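Local coordinates for protein N-acetylmuramoyl-L-alanine amidase (Clostridium intestinale URNW, PDB 6SRT) that probably cleaves the amide bond between N-acetylmuramic acid and L-alanine in bacterial peptidoglycan, as a zinc-dependent endolysin, at residues 60-63 and 64-68. Residues are numbered along the deposited sequence; the frame is centred on the assembly and turned at random.
With GOL (glycerol), chain D.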
ATOM      1  N   ASP A  60       3.002 -12.491  -0.977  1.00 13.17           N
ATOM      2  CA  ASP A  60       3.760 -12.920   0.215  1.00 12.80           C
ATOM      3  C   ASP A  60       4.853 -13.929  -0.141  1.00 14.22           C
ATOM      4  O   ASP A  60       5.990 -13.781   0.377  1.00 13.50           O
ATOM      5  CB  ASP A  60       2.779 -13.515   1.190  1.00 12.72           C
ATOM      6  CG  ASP A  60       3.400 -13.941   2.486  1.00 13.98           C
ATOM      7  OD1 ASP A  60       3.749 -13.053   3.278  1.00 14.49           O
ATOM      8  OD2 ASP A  60       3.537 -15.171   2.713  1.00 17.42           O
ATOM      9  N   GLU A  61       4.545 -14.850  -1.045  1.00 14.44           N
ATOM     10  CA  GLU A  61       5.540 -15.839  -1.505  1.00 15.96           C
ATOM     11  C   GLU A  61       6.714 -15.119  -2.160  1.00 15.23           C
ATOM     12  O   GLU A  61       7.885 -15.454  -1.922  1.00 16.23           O
ATOM     13  CB  GLU A  61       4.895 -16.853  -2.430  1.00 19.31           C
ATOM     14  CG  GLU A  61       5.822 -17.780  -3.158  1.00 23.92           C
ATOM     15  CD  GLU A  61       5.014 -18.606  -4.179  1.00 35.67           C
ATOM     16  OE1 GLU A  61       3.941 -19.067  -3.791  1.00 51.89           O
ATOM     17  OE2 GLU A  61       5.352 -18.559  -5.353  1.00 52.83           O
ATOM     18  N   ILE A  62       6.417 -14.235  -3.097  1.00 14.62           N
ATOM     19  CA  ILE A  62       7.518 -13.485  -3.779  1.00 14.25           C
ATOM     20  C   ILE A  62       8.358 -12.683  -2.815  1.00 15.40           C
ATOM     21  O   ILE A  62       9.570 -12.645  -2.905  1.00 14.85           O
ATOM     22  CB  ILE A  62       6.899 -12.632  -4.904  1.00 15.56           C
ATOM     23  CG1 ILE A  62       6.205 -13.513  -5.945  1.00 18.42           C
ATOM     24  CG2 ILE A  62       7.941 -11.679  -5.513  1.00 17.37           C
ATOM     25  CD1 ILE A  62       5.411 -12.714  -6.910  1.00 23.90           C
ATOM     26  N   HIS A  63       7.706 -11.954  -1.896  1.00 13.61           N
ATOM     27  CA  HIS A  63       8.470 -11.122  -0.956  1.00 12.79           C
ATOM     28  C   HIS A  63       9.350 -11.995  -0.062  1.00 13.11           C
ATOM     29  O   HIS A  63      10.450 -11.575   0.318  1.00 14.00           O
ATOM     30  CB  HIS A  63       7.484 -10.222  -0.238  1.00 13.11           C
ATOM     31  CG  HIS A  63       7.029  -9.079  -1.105  1.00 13.40           C
ATOM     32  ND1 HIS A  63       6.217  -8.071  -0.640  1.00 13.02           N
ATOM     33  CD2 HIS A  63       7.249  -8.805  -2.406  1.00 16.85           C
ATOM     34  CE1 HIS A  63       5.992  -7.269  -1.654  1.00 14.71           C
ATOM     35  NE2 HIS A  63       6.587  -7.671  -2.744  1.00 16.41           N
ATOM     36  N   LYS A  64       8.862 -13.174   0.293  1.00 12.81           N
ATOM     37  CA  LYS A  64       9.718 -14.114   1.054  1.00 12.41           C
ATOM     38  C   LYS A  64      10.929 -14.561   0.232  1.00 13.34           C
ATOM     39  O   LYS A  64      12.065 -14.652   0.736  1.00 13.93           O
ATOM     40  CB  LYS A  64       8.935 -15.342   1.430  1.00 13.58           C
ATOM     41  CG  LYS A  64       8.045 -15.184   2.647  1.00 14.08           C
ATOM     42  CD  LYS A  64       7.064 -16.338   2.827  1.00 15.93           C
ATOM     43  CE  LYS A  64       6.468 -16.532   4.199  1.00 19.04           C
ATOM     44  NZ  LYS A  64       5.807 -15.303   4.628  1.00 17.41           N
ATOM     45  N   GLN A  65      10.752 -14.777  -1.090  1.00 13.84           N
ATOM     46  CA  GLN A  65      11.920 -15.121  -1.917  1.00 14.67           C
ATOM     47  C   GLN A  65      12.986 -14.022  -1.851  1.00 13.90           C
ATOM     48  O   GLN A  65      14.208 -14.313  -1.857  1.00 14.62           O
ATOM     49  CB  GLN A  65      11.530 -15.333  -3.341  1.00 15.85           C
ATOM     50  CG  GLN A  65      10.615 -16.523  -3.575  1.00 16.91           C
ATOM     51  CD  GLN A  65      10.085 -16.649  -4.980  1.00 22.30           C
ATOM     52  OE1 GLN A  65      10.226 -15.756  -5.789  1.00 22.78           O
ATOM     53  NE2 GLN A  65       9.403 -17.744  -5.198  1.00 26.77           N
ATOM     54  N   ARG A  66      12.496 -12.779  -1.801  1.00 14.28           N
ATOM     55  CA  ARG A  66      13.366 -11.607  -1.796  1.00 15.29           C
ATOM     56  C   ARG A  66      13.988 -11.371  -0.402  1.00 15.19           C
ATOM     57  O   ARG A  66      14.713 -10.398  -0.246  1.00 16.60           O
ATOM     58  CB  ARG A  66      12.566 -10.392  -2.271  1.00 16.48           C
ATOM     59  CG  ARG A  66      12.138 -10.531  -3.709  1.00 16.46           C
ATOM     60  CD  ARG A  66      11.368  -9.333  -4.145  1.00 19.16           C
ATOM     61  NE  ARG A  66      10.923  -9.552  -5.521  1.00 20.95           N
ATOM     62  CZ  ARG A  66       9.985  -8.829  -6.139  1.00 24.96           C
ATOM     63  NH1 ARG A  66       9.373  -7.911  -5.427  1.00 26.71           N
ATOM     64  NH2 ARG A  66       9.631  -9.086  -7.404  1.00 27.91           N
ATOM     65  N   GLY A  67      13.751 -12.228   0.555  1.00 14.71           N
ATOM     66  CA  GLY A  67      14.369 -12.143   1.879  1.00 15.05           C
ATOM     67  C   GLY A  67      13.576 -11.416   2.915  1.00 14.38           C
ATOM     68  O   GLY A  67      14.063 -11.261   4.046  1.00 15.69           O
ATOM     69  N   TRP A  68      12.380 -10.939   2.570  1.00 13.23           N
ATOM     70  CA  TRP A  68      11.520 -10.259   3.529  1.00 12.95           C
ATOM     71  C   TRP A  68      10.770 -11.280   4.364  1.00 12.08           C
ATOM     72  O   TRP A  68      10.635 -12.464   4.027  1.00 13.68           O
ATOM     73  CB  TRP A  68      10.601  -9.274   2.837  1.00 13.09           C
ATOM     74  CG  TRP A  68      11.282  -8.360   1.885  1.00 13.99           C
ATOM     75  CD1 TRP A  68      10.746  -8.057   0.666  1.00 17.41           C
ATOM     76  CD2 TRP A  68      12.509  -7.627   1.979  1.00 16.15           C
ATOM     77  NE1 TRP A  68      11.576  -7.204   0.009  1.00 19.77           N
ATOM     78  CE2 TRP A  68      12.666  -6.956   0.758  1.00 17.47           C
ATOM     79  CE3 TRP A  68      13.534  -7.486   2.878  1.00 27.22           C
ATOM     80  CZ2 TRP A  68      13.679  -6.049   0.468  1.00 22.45           C
ATOM     81  CZ3 TRP A  68      14.606  -6.656   2.571  1.00 31.11           C
ATOM     82  CH2 TRP A  68      14.710  -5.980   1.345  1.00 27.79           C
TER
HETATM   83  C1  GOL D 203       6.257  -6.950  -6.313  0.70 33.82           C
HETATM   84  O1  GOL D 203       6.901  -6.286  -5.240  0.70 19.38           O
HETATM   85  C2  GOL D 203       4.833  -7.247  -5.928  0.70 25.96           C
HETATM   86  O2  GOL D 203       4.053  -6.073  -6.148  0.70 25.28           O
HETATM   87  C3  GOL D 203       4.285  -8.395  -6.725  0.70 27.46           C
HETATM   88  O3  GOL D 203       4.644  -8.244  -8.101  0.70 28.88           O
HETATM   89  O   HOH W   1       6.726 -17.830  -7.197  1.00 50.86           O
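Trp68 turns its edge to one face of the His63 imidazole, an offset edge-to-face pair with planes at 82°, while Arg66 O lies over one Trp68 face. At the imidazole's own edge O1 of a glycerol, probably from the crystallisation liquor, accepts a 2.9 Å hydrogen bond from His63 NE2. The same oxygen meets the edge of the Arg66 guanidinium, through a weak bond from NH1; Arg66 is extended from CG to NE, and Ile62 CG2 lies over the centre of one guanidinium face, 3.6 Å from Arg66 CZ. Helix 56-65 closes in a Schellman motif, with Gly67 the first residue to leave helical angles: Trp68 N reaches back to His63 O (3.0 Å) and Gly67 N to Lys64 O (3.0 Å). Glycine suits the turn because its phi is positive, where a side chain would press on the preceding carbonyl oxygen. Histidine suits its place because its ring nitrogens play opposite parts: ND1 accepts from Gly72 N and NE2 donates. Lys64, long enough to span one turn, bends at its last torsion (chi4 56°) to Asp60, whose OD1 also accepts from Ile71 N. Lys64 NZ, also bonded to Thr30 O and Ser69 O, forms a salt bridge with Asp60 OD2 at 3.0 Å, on the syn side, 25° out of the carboxylate plane.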